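Local coordinates for endonuclease and methylase LlaGI (Lactococcus lactis, PDB 5FFJ), which recognises a specific DNA sequence as a Type ISP restriction-modification enzyme that combines helicase-like ATPase and methyltransferase domains, here lacking its nuclease, at residues R1211-E1219 with T1228-F1237. Numbering follows the deposited sequence.
Sequences RNLPRFTYE and TDNIVSDDEF. With nucleotides of chain B.
R1215, just before strand 1216-1217 of an antiparallel β-hairpin with 1228-1229 in the C-terminal specificity domain, extends its guanidinium to the first turn of helix 1234-1243. Its NH2 donates to D1234 OD1 over 2.6 Å, that oxygen lying near the guanidinium plane although the carboxylate plane stands 88° from it. NE adds a weak bond to the same oxygen, and NH1 forms a longer salt bridge with D1229 OD1 at 3.5 Å, completing a three-residue network. The aliphatic part packs too: R1215 CD lies over one face of F1237, 4.0 Å from the ring centroid (CH-pi), while CG sits over the centre of the F1216 ring. With CG anti to the backbone N (chi1 175°) and a bend at chi2, the chain passes between these rings. T1217 and T1228 form the hydrogen-bonded pair: T1217 N donates to T1228 O (N-H...O 165°), and the return bond is weak. Beyond it, N1230 N donates to R1215 O and N1230 ND2 to P1214 O at 3.0 Å; ND2 also bonds V1056 O, and OD1 pairs with S1055 OG. S1233 OG N-caps the helix, accepting from E1236 N. R1211 NH2 donates to phosphate OP2 of DT8 of chain B, 3.1 Å away.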
loop_
_atom_site.group_PDB
_atom_site.type_symbol
_atom_site.label_atom_id
_atom_site.label_comp_id
_atom_site.label_asym_id
_atom_site.label_seq_id
_atom_site.Cartn_x
_atom_site.Cartn_y
_atom_site.Cartn_z
ATOM N N ARG A 1211 -13.705 -4.784 27.922
ATOM C CA ARG A 1211 -13.541 -4.606 29.354
ATOM C C ARG A 1211 -13.966 -5.897 30.043
ATOM O O ARG A 1211 -14.831 -6.616 29.534
ATOM C CB ARG A 1211 -14.375 -3.423 29.858
ATOM C CG ARG A 1211 -14.493 -2.253 28.876
ATOM C CD ARG A 1211 -13.141 -1.570 28.668
ATOM N NE ARG A 1211 -13.105 -0.781 27.433
ATOM C CZ ARG A 1211 -12.601 0.445 27.316
ATOM N NH1 ARG A 1211 -12.076 1.074 28.361
ATOM N NH2 ARG A 1211 -12.627 1.052 26.135
ATOM N N ASN A 1212 -13.355 -6.203 31.182
ATOM C CA ASN A 1212 -13.782 -7.343 31.984
ATOM C C ASN A 1212 -13.938 -6.950 33.443
ATOM O O ASN A 1212 -13.297 -6.012 33.923
ATOM C CB ASN A 1212 -12.805 -8.515 31.849
ATOM C CG ASN A 1212 -11.403 -8.165 32.291
ATOM O OD1 ASN A 1212 -11.079 -8.235 33.476
ATOM N ND2 ASN A 1212 -10.555 -7.796 31.335
ATOM N N LEU A 1213 -14.805 -7.678 34.135
ATOM C CA LEU A 1213 -15.179 -7.361 35.503
ATOM C C LEU A 1213 -14.863 -8.538 36.418
ATOM O O LEU A 1213 -15.694 -9.430 36.590
ATOM C CB LEU A 1213 -16.665 -7.005 35.562
ATOM C CG LEU A 1213 -17.010 -5.784 34.705
ATOM C CD1 LEU A 1213 -18.456 -5.811 34.269
ATOM C CD2 LEU A 1213 -16.703 -4.505 35.467
ATOM N N PRO A 1214 -13.654 -8.549 37.004
ATOM C CA PRO A 1214 -13.197 -9.717 37.766
ATOM C C PRO A 1214 -13.997 -9.965 39.036
ATOM O O PRO A 1214 -14.509 -9.029 39.650
ATOM C CB PRO A 1214 -11.745 -9.367 38.100
ATOM C CG PRO A 1214 -11.710 -7.889 38.109
ATOM C CD PRO A 1214 -12.674 -7.451 37.049
ATOM N N ARG A 1215 -14.097 -11.234 39.417
ATOM C CA ARG A 1215 -14.770 -11.623 40.647
ATOM C C ARG A 1215 -13.822 -11.448 41.825
ATOM O O ARG A 1215 -14.249 -11.145 42.940
ATOM C CB ARG A 1215 -15.253 -13.072 40.554
ATOM C CG ARG A 1215 -15.874 -13.629 41.829
ATOM C CD ARG A 1215 -17.145 -12.888 42.211
ATOM N NE ARG A 1215 -17.764 -13.450 43.410
ATOM C CZ ARG A 1215 -17.408 -13.149 44.656
ATOM N NH1 ARG A 1215 -16.428 -12.284 44.889
ATOM N NH2 ARG A 1215 -18.035 -13.715 45.678
ATOM N N PHE A 1216 -12.532 -11.633 41.559
ATOM C CA PHE A 1216 -11.506 -11.554 42.590
ATOM C C PHE A 1216 -10.333 -10.685 42.152
ATOM O O PHE A 1216 -10.075 -10.524 40.959
ATOM C CB PHE A 1216 -10.989 -12.953 42.938
ATOM C CG PHE A 1216 -12.035 -13.873 43.498
ATOM C CD1 PHE A 1216 -12.890 -13.452 44.500
ATOM C CD2 PHE A 1216 -12.154 -15.168 43.023
ATOM C CE1 PHE A 1216 -13.848 -14.306 45.015
ATOM C CE2 PHE A 1216 -13.108 -16.023 43.533
ATOM C CZ PHE A 1216 -13.955 -15.592 44.531
ATOM N N THR A 1217 -9.629 -10.129 43.133
ATOM C CA THR A 1217 -8.340 -9.489 42.903
ATOM C C THR A 1217 -7.328 -10.073 43.880
ATOM O O THR A 1217 -7.677 -10.402 45.013
ATOM C CB THR A 1217 -8.412 -7.967 43.073
ATOM O OG1 THR A 1217 -9.087 -7.650 44.297
ATOM C CG2 THR A 1217 -9.156 -7.340 41.908
ATOM N N TYR A 1218 -6.079 -10.200 43.437
ATOM C CA TYR A 1218 -5.046 -10.866 44.227
ATOM C C TYR A 1218 -3.927 -9.917 44.646
ATOM O O TYR A 1218 -3.778 -8.825 44.095
ATOM C CB TYR A 1218 -4.456 -12.040 43.443
ATOM C CG TYR A 1218 -5.397 -13.211 43.304
ATOM C CD1 TYR A 1218 -5.443 -14.204 44.271
ATOM C CD2 TYR A 1218 -6.241 -13.324 42.207
ATOM C CE1 TYR A 1218 -6.299 -15.275 44.153
ATOM C CE2 TYR A 1218 -7.104 -14.395 42.080
ATOM C CZ TYR A 1218 -7.129 -15.367 43.057
ATOM O OH TYR A 1218 -7.984 -16.438 42.940
ATOM N N GLU A 1219 -3.139 -10.357 45.623
ATOM C CA GLU A 1219 -2.055 -9.555 46.173
ATOM C C GLU A 1219 -0.853 -10.416 46.544
ATOM O O GLU A 1219 -1.005 -11.517 47.074
ATOM C CB GLU A 1219 -2.539 -8.787 47.402
ATOM C CG GLU A 1219 -2.809 -7.312 47.153
ATOM C CD GLU A 1219 -3.410 -6.619 48.362
ATOM O OE1 GLU A 1219 -3.822 -7.320 49.311
ATOM O OE2 GLU A 1219 -3.469 -5.372 48.363
ATOM N N THR A 1228 -9.094 -11.314 47.364
ATOM C CA THR A 1228 -9.971 -10.222 47.762
ATOM C C THR A 1228 -11.239 -10.225 46.922
ATOM O O THR A 1228 -11.183 -10.361 45.700
ATOM C CB THR A 1228 -9.278 -8.854 47.614
ATOM O OG1 THR A 1228 -7.988 -8.892 48.236
ATOM C CG2 THR A 1228 -10.114 -7.760 48.255
ATOM N N ASP A 1229 -12.381 -10.077 47.584
ATOM C CA ASP A 1229 -13.655 -9.965 46.886
ATOM C C ASP A 1229 -13.749 -8.623 46.170
ATOM O O ASP A 1229 -13.738 -7.573 46.811
ATOM C CB ASP A 1229 -14.823 -10.120 47.863
ATOM C CG ASP A 1229 -14.984 -11.541 48.367
ATOM O OD1 ASP A 1229 -14.406 -12.467 47.758
ATOM O OD2 ASP A 1229 -15.700 -11.735 49.372
ATOM N N ASN A 1230 -13.834 -8.663 44.843
ATOM C CA ASN A 1230 -13.994 -7.447 44.051
ATOM C C ASN A 1230 -15.463 -7.040 43.956
ATOM O O ASN A 1230 -15.794 -6.012 43.365
ATOM C CB ASN A 1230 -13.413 -7.633 42.647
ATOM C CG ASN A 1230 -13.307 -6.324 41.880
ATOM O OD1 ASN A 1230 -12.839 -5.315 42.411
ATOM N ND2 ASN A 1230 -13.753 -6.333 40.628
ATOM N N ILE A 1231 -16.337 -7.852 44.542
ATOM C CA ILE A 1231 -17.772 -7.592 44.528
ATOM C C ILE A 1231 -18.385 -8.242 45.765
ATOM O O ILE A 1231 -17.828 -9.198 46.300
ATOM C CB ILE A 1231 -18.432 -8.131 43.236
ATOM C CG1 ILE A 1231 -19.921 -7.774 43.192
ATOM C CG2 ILE A 1231 -18.237 -9.636 43.125
ATOM C CD1 ILE A 1231 -20.566 -8.036 41.846
ATOM N N VAL A 1232 -19.519 -7.718 46.221
ATOM C CA VAL A 1232 -20.138 -8.178 47.464
ATOM C C VAL A 1232 -20.297 -9.695 47.526
ATOM O O VAL A 1232 -19.687 -10.353 48.369
ATOM C CB VAL A 1232 -21.527 -7.543 47.667
ATOM C CG1 VAL A 1232 -22.174 -8.073 48.943
ATOM C CG2 VAL A 1232 -21.418 -6.027 47.721
ATOM N N SER A 1233 -21.120 -10.240 46.633
ATOM C CA SER A 1233 -21.493 -11.650 46.685
ATOM C C SER A 1233 -21.572 -12.295 45.302
ATOM O O SER A 1233 -21.603 -11.604 44.282
ATOM C CB SER A 1233 -22.842 -11.797 47.388
ATOM O OG SER A 1233 -23.836 -11.031 46.727
ATOM N N ASP A 1234 -21.604 -13.624 45.281
ATOM C CA ASP A 1234 -21.855 -14.368 44.052
ATOM C C ASP A 1234 -23.208 -13.976 43.469
ATOM O O ASP A 1234 -23.352 -13.831 42.256
ATOM C CB ASP A 1234 -21.820 -15.879 44.308
ATOM C CG ASP A 1234 -20.412 -16.414 44.473
ATOM O OD1 ASP A 1234 -19.520 -15.640 44.876
ATOM O OD2 ASP A 1234 -20.200 -17.615 44.201
ATOM N N ASP A 1235 -24.196 -13.807 44.344
ATOM C CA ASP A 1235 -25.545 -13.454 43.919
ATOM C C ASP A 1235 -25.552 -12.140 43.147
ATOM O O ASP A 1235 -26.216 -12.022 42.117
ATOM C CB ASP A 1235 -26.481 -13.362 45.127
ATOM C CG ASP A 1235 -26.928 -14.725 45.624
ATOM O OD1 ASP A 1235 -26.223 -15.721 45.355
ATOM O OD2 ASP A 1235 -27.986 -14.800 46.284
ATOM N N GLU A 1236 -24.808 -11.157 43.641
ATOM C CA GLU A 1236 -24.709 -9.869 42.964
ATOM C C GLU A 1236 -23.948 -10.022 41.652
ATOM O O GLU A 1236 -24.299 -9.415 40.645
ATOM C CB GLU A 1236 -24.015 -8.839 43.856
ATOM C CG GLU A 1236 -24.050 -7.419 43.306
ATOM C CD GLU A 1236 -25.460 -6.865 43.199
ATOM O OE1 GLU A 1236 -26.363 -7.392 43.884
ATOM O OE2 GLU A 1236 -25.666 -5.904 42.426
ATOM N N PHE A 1237 -22.902 -10.839 41.682
ATOM C CA PHE A 1237 -22.086 -11.098 40.500
ATOM C C PHE A 1237 -22.921 -11.680 39.366
ATOM O O PHE A 1237 -22.900 -11.174 38.244
ATOM C CB PHE A 1237 -20.940 -12.049 40.852
ATOM C CG PHE A 1237 -19.953 -12.252 39.740
ATOM C CD1 PHE A 1237 -18.967 -11.312 39.494
ATOM C CD2 PHE A 1237 -20.002 -13.387 38.946
ATOM C CE1 PHE A 1237 -18.053 -11.496 38.476
ATOM C CE2 PHE A 1237 -19.088 -13.576 37.927
ATOM C CZ PHE A 1237 -18.111 -12.632 37.693
ATOM P P DT B 8 -11.868 5.370 25.297
ATOM O OP1 DT B 8 -12.586 6.630 25.592
ATOM O OP2 DT B 8 -12.439 4.088 25.767
ATOM O "O5'" DT B 8 -11.649 5.251 23.715
ATOM C "C5'" DT B 8 -10.770 6.160 23.041
ATOM C "C4'" DT B 8 -10.539 5.735 21.598
ATOM O "O4'" DT B 8 -9.301 4.957 21.510
ATOM C "C3'" DT B 8 -11.614 4.827 21.012
ATOM O "O3'" DT B 8 -11.736 5.025 19.603
ATOM C "C2'" DT B 8 -11.065 3.453 21.352
ATOM C "C1'" DT B 8 -9.598 3.658 21.017
ATOM N N1 DT B 8 -8.638 2.655 21.627
ATOM C C2 DT B 8 -7.414 2.453 21.026
ATOM O O2 DT B 8 -7.055 3.042 20.023
ATOM N N3 DT B 8 -6.613 1.537 21.646
ATOM C C4 DT B 8 -6.900 0.810 22.776
ATOM O O4 DT B 8 -6.103 0.012 23.246
ATOM C C5 DT B 8 -8.202 1.056 23.358
ATOM C C7 DT B 8 -8.641 0.319 24.596
ATOM C C6 DT B 8 -8.999 1.956 22.762
#